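Local atomic coordinates of CMP/dCMP-type deaminase domain-containing protein (Aspergillus oryzae RIB40, PDB entry 7DS1), a protein that probably deaminates the ribitylamino-pyrimidine phosphate intermediate DARIPP at a zinc site, a step in fungal riboflavin biosynthesis. Residues Ala30-Arg35 / Arg91-Tyr96. Residues are numbered along the deposited sequence; the frame is centred on the assembly and turned at random.
Sequences AILVSR and RKLVMY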
ATOM      1  N   ALA A  30      -5.157  -0.617  -1.151  1.00  9.91           N
ATOM      2  CA  ALA A  30      -4.455  -0.436   0.118  1.00  9.48           C
ATOM      3  C   ALA A  30      -5.431  -0.206   1.266  1.00  9.24           C
ATOM      4  O   ALA A  30      -6.439   0.481   1.099  1.00  9.90           O
ATOM      5  CB  ALA A  30      -3.490   0.755   0.049  1.00  9.85           C
ATOM      6  N   ILE A  31      -5.119  -0.774   2.438  1.00  9.21           N
ATOM      7  CA  ILE A  31      -5.945  -0.624   3.637  1.00  9.37           C
ATOM      8  C   ILE A  31      -5.030  -0.300   4.810  1.00  9.13           C
ATOM      9  O   ILE A  31      -4.082  -1.047   5.078  1.00  9.09           O
ATOM     10  CB  ILE A  31      -6.758  -1.897   3.948  1.00 10.39           C
ATOM     11  CG1 ILE A  31      -7.775  -2.184   2.839  1.00 11.34           C
ATOM     12  CG2 ILE A  31      -7.483  -1.759   5.302  1.00 10.90           C
ATOM     13  CD1 ILE A  31      -8.449  -3.565   2.965  1.00 12.53           C
ATOM     14  N   LEU A  32      -5.330   0.786   5.522  1.00  9.01           N
ATOM     15  CA  LEU A  32      -4.556   1.199   6.688  1.00  8.85           C
ATOM     16  C   LEU A  32      -5.288   0.769   7.959  1.00  8.88           C
ATOM     17  O   LEU A  32      -6.472   1.082   8.132  1.00 10.33           O
ATOM     18  CB  LEU A  32      -4.343   2.713   6.668  1.00  9.93           C
ATOM     19  CG  LEU A  32      -3.509   3.303   7.808  1.00  9.80           C
ATOM     20  CD1 LEU A  32      -2.093   2.769   7.757  1.00  9.90           C
ATOM     21  CD2 LEU A  32      -3.527   4.827   7.722  1.00 10.06           C
ATOM     22  N   VAL A  33      -4.586   0.038   8.831  1.00  9.79           N
ATOM     23  CA  VAL A  33      -5.181  -0.609  10.001  1.00 10.25           C
ATOM     24  C   VAL A  33      -4.471  -0.127  11.259  1.00  9.86           C
ATOM     25  O   VAL A  33      -3.240  -0.019  11.277  1.00 11.42           O
ATOM     26  CB  VAL A  33      -5.074  -2.147   9.891  1.00 10.54           C
ATOM     27  CG1 VAL A  33      -5.610  -2.834  11.152  1.00 12.73           C
ATOM     28  CG2 VAL A  33      -5.824  -2.649   8.655  1.00 10.82           C
ATOM     29  N   SER A  34      -5.247   0.143  12.314  1.00 10.72           N
ATOM     30  CA  SER A  34      -4.707   0.387  13.649  1.00 11.09           C
ATOM     31  C   SER A  34      -4.881  -0.886  14.469  1.00 12.30           C
ATOM     32  O   SER A  34      -6.003  -1.373  14.635  1.00 13.35           O
ATOM     33  CB  SER A  34      -5.397   1.570  14.329  1.00 11.48           C
ATOM     34  OG  SER A  34      -5.095   1.615  15.724  1.00 12.29           O
ATOM     35  N   ARG A  35      -3.767  -1.421  14.962  1.00 12.33           N
ATOM     36  CA  ARG A  35      -3.709  -2.745  15.561  1.00 13.53           C
ATOM     37  C   ARG A  35      -3.113  -2.640  16.956  1.00 14.36           C
ATOM     38  O   ARG A  35      -2.154  -1.896  17.172  1.00 13.67           O
ATOM     39  CB  ARG A  35      -2.856  -3.685  14.683  1.00 13.03           C
ATOM     40  CG  ARG A  35      -2.604  -5.073  15.256  1.00 14.37           C
ATOM     41  CD  ARG A  35      -2.101  -5.996  14.149  1.00 14.00           C
ATOM     42  NE  ARG A  35      -3.153  -6.245  13.162  1.00 13.98           N
ATOM     43  CZ  ARG A  35      -2.931  -6.569  11.893  1.00 15.44           C
ATOM     44  NH1 ARG A  35      -1.686  -6.685  11.430  1.00 13.14           N
ATOM     45  NH2 ARG A  35      -3.961  -6.773  11.086  1.00 13.94           N
ATOM     46  N   ARG A  91      -1.142   1.019  20.349  1.00 13.18           N
ATOM     47  CA  ARG A  91      -1.516   0.571  19.015  1.00 12.11           C
ATOM     48  C   ARG A  91      -0.455   0.967  17.999  1.00 12.56           C
ATOM     49  O   ARG A  91       0.323   1.900  18.210  1.00 12.72           O
ATOM     50  CB  ARG A  91      -2.873   1.155  18.588  1.00 11.68           C
ATOM     51  CG  ARG A  91      -3.967   0.919  19.610  1.00 13.39           C
ATOM     52  CD  ARG A  91      -5.318   1.364  19.079  1.00 14.68           C
ATOM     53  NE  ARG A  91      -5.796   0.428  18.066  1.00 16.59           N
ATOM     54  CZ  ARG A  91      -6.548  -0.635  18.333  1.00 12.99           C
ATOM     55  NH1 ARG A  91      -6.922  -0.894  19.577  1.00 16.07           N
ATOM     56  NH2 ARG A  91      -6.927  -1.437  17.346  1.00 13.81           N
ATOM     57  N   LYS A  92      -0.446   0.243  16.883  1.00 10.86           N
ATOM     58  CA  LYS A  92       0.443   0.526  15.765  1.00  9.90           C
ATOM     59  C   LYS A  92      -0.356   0.611  14.473  1.00 10.70           C
ATOM     60  O   LYS A  92      -1.364  -0.079  14.299  1.00 11.18           O
ATOM     61  CB  LYS A  92       1.523  -0.558  15.629  1.00 11.77           C
ATOM     62  CG  LYS A  92       0.946  -1.965  15.456  1.00 14.08           C
ATOM     63  CD  LYS A  92       2.041  -3.015  15.384  1.00 16.27           C
ATOM     64  CE  LYS A  92       1.503  -4.389  15.771  1.00 15.44           C
ATOM     65  NZ  LYS A  92       2.610  -5.336  16.146  1.00 15.61           N
ATOM     66  N   LEU A  93       0.113   1.462  13.565  1.00 10.04           N
ATOM     67  CA  LEU A  93      -0.446   1.550  12.223  1.00  9.87           C
ATOM     68  C   LEU A  93       0.296   0.608  11.284  1.00 10.05           C
ATOM     69  O   LEU A  93       1.529   0.634  11.215  1.00 10.78           O
ATOM     70  CB  LEU A  93      -0.350   2.982  11.696  1.00  9.59           C
ATOM     71  CG  LEU A  93      -1.251   4.004  12.382  1.00  9.40           C
ATOM     72  CD1 LEU A  93      -0.879   5.414  11.923  1.00 10.53           C
ATOM     73  CD2 LEU A  93      -2.735   3.725  12.105  1.00 12.35           C
ATOM     74  N   VAL A  94      -0.459  -0.228  10.574  1.00  9.20           N
ATOM     75  CA  VAL A  94       0.091  -1.097   9.540  1.00  8.75           C
ATOM     76  C   VAL A  94      -0.727  -0.892   8.276  1.00  9.67           C
ATOM     77  O   VAL A  94      -1.932  -0.632   8.336  1.00 10.35           O
ATOM     78  CB  VAL A  94       0.084  -2.586   9.961  1.00  9.53           C
ATOM     79  CG1 VAL A  94       0.849  -2.784  11.267  1.00 10.69           C
ATOM     80  CG2 VAL A  94      -1.347  -3.108  10.110  1.00 10.85           C
ATOM     81  N   MET A  95      -0.072  -0.999   7.119  1.00  7.65           N
ATOM     82  CA  MET A  95      -0.763  -0.857   5.843  1.00  8.41           C
ATOM     83  C   MET A  95      -0.645  -2.149   5.051  1.00  9.62           C
ATOM     84  O   MET A  95       0.456  -2.692   4.905  1.00  9.02           O
ATOM     85  CB  MET A  95      -0.214   0.315   5.013  1.00  9.37           C
ATOM     86  CG  MET A  95      -1.057   0.589   3.761  1.00 10.98           C
ATOM     87  SD  MET A  95      -0.355   1.865   2.682  1.00 11.49           S
ATOM     88  CE  MET A  95      -0.943   3.370   3.479  1.00 11.32           C
ATOM     89  N   TYR A  96      -1.790  -2.649   4.585  1.00  7.55           N
ATOM     90  CA  TYR A  96      -1.859  -3.736   3.616  1.00  8.81           C
ATOM     91  C   TYR A  96      -1.959  -3.124   2.230  1.00  9.13           C
ATOM     92  O   TYR A  96      -2.708  -2.170   2.023  1.00  9.22           O
ATOM     93  CB  TYR A  96      -3.077  -4.628   3.889  1.00  8.38           C
ATOM     94  CG  TYR A  96      -2.952  -5.397   5.180  1.00  9.41           C
ATOM     95  CD1 TYR A  96      -2.410  -6.677   5.195  1.00  8.84           C
ATOM     96  CD2 TYR A  96      -3.348  -4.827   6.392  1.00  9.41           C
ATOM     97  CE1 TYR A  96      -2.277  -7.384   6.378  1.00 10.63           C
ATOM     98  CE2 TYR A  96      -3.217  -5.525   7.580  1.00 10.62           C
ATOM     99  CZ  TYR A  96      -2.681  -6.800   7.563  1.00 10.23           C
ATOM    100  OH  TYR A  96      -2.550  -7.498   8.731  1.00 11.55           O
TER
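Arg91 meets Ser34 side-on, a worked example of how an antiparallel pair of strands can be fastened by arginine side chains, one at the end of the pair and one across a face, as well as by its backbone ladder. Arg91 NE gives a hydrogen bond to Ser34 OG at 2.7 Å, while Arg91 NH2 reaches Ser34 O at 2.9 Å, both acceptors lying near the guanidinium plane. That carbonyl is approached from above its own plane, 54° out of it, and Arg91 NH1 forms a salt bridge with Asp44. Lys92 comes next, exchanging a pair of backbone hydrogen bonds with Arg35; its side chain crosses the Arg35 methylenes, Lys92 CE lying 4.2 Å from Arg35 CG, before NZ pairs with Glu37. On the opposite face, Leu93 lays CD2 against Ser34 CB. Val94 forms the central hydrogen-bonded pair with Val33, and its CG2, set between backbone N and carbonyl carbon, lies under one face of the Arg35 guanidinium. Met95 turns to the face of Leu32, whose CD1 touches Met95 CB at 4.1 Å; this face packs on helix 62-73, which carries the zinc-site residue Glu63. Tyr96 closes the ladder with two backbone bonds to Ile31. The edge of the Tyr96 ring rests on Val33 CG2, and Tyr96 OH accepts hydrogen bonds from both NH1 (2.9 Å) and NH2 (2.8 Å) of Arg35, end-on and in the guanidinium plane, the two flat groups being 70° apart. A bend at chi3 (-68°) in an otherwise extended Arg35 chain swings the guanidinium back over Val94 to that hydroxyl. Between these adjacent inner strands of the five-stranded cytidine deaminase fold, His5 links Tyr96 OH to helix 4-16; the guanidinium, although paired with Asp45 beside strand 46-52, would be expected to polarise the phenol oxygen.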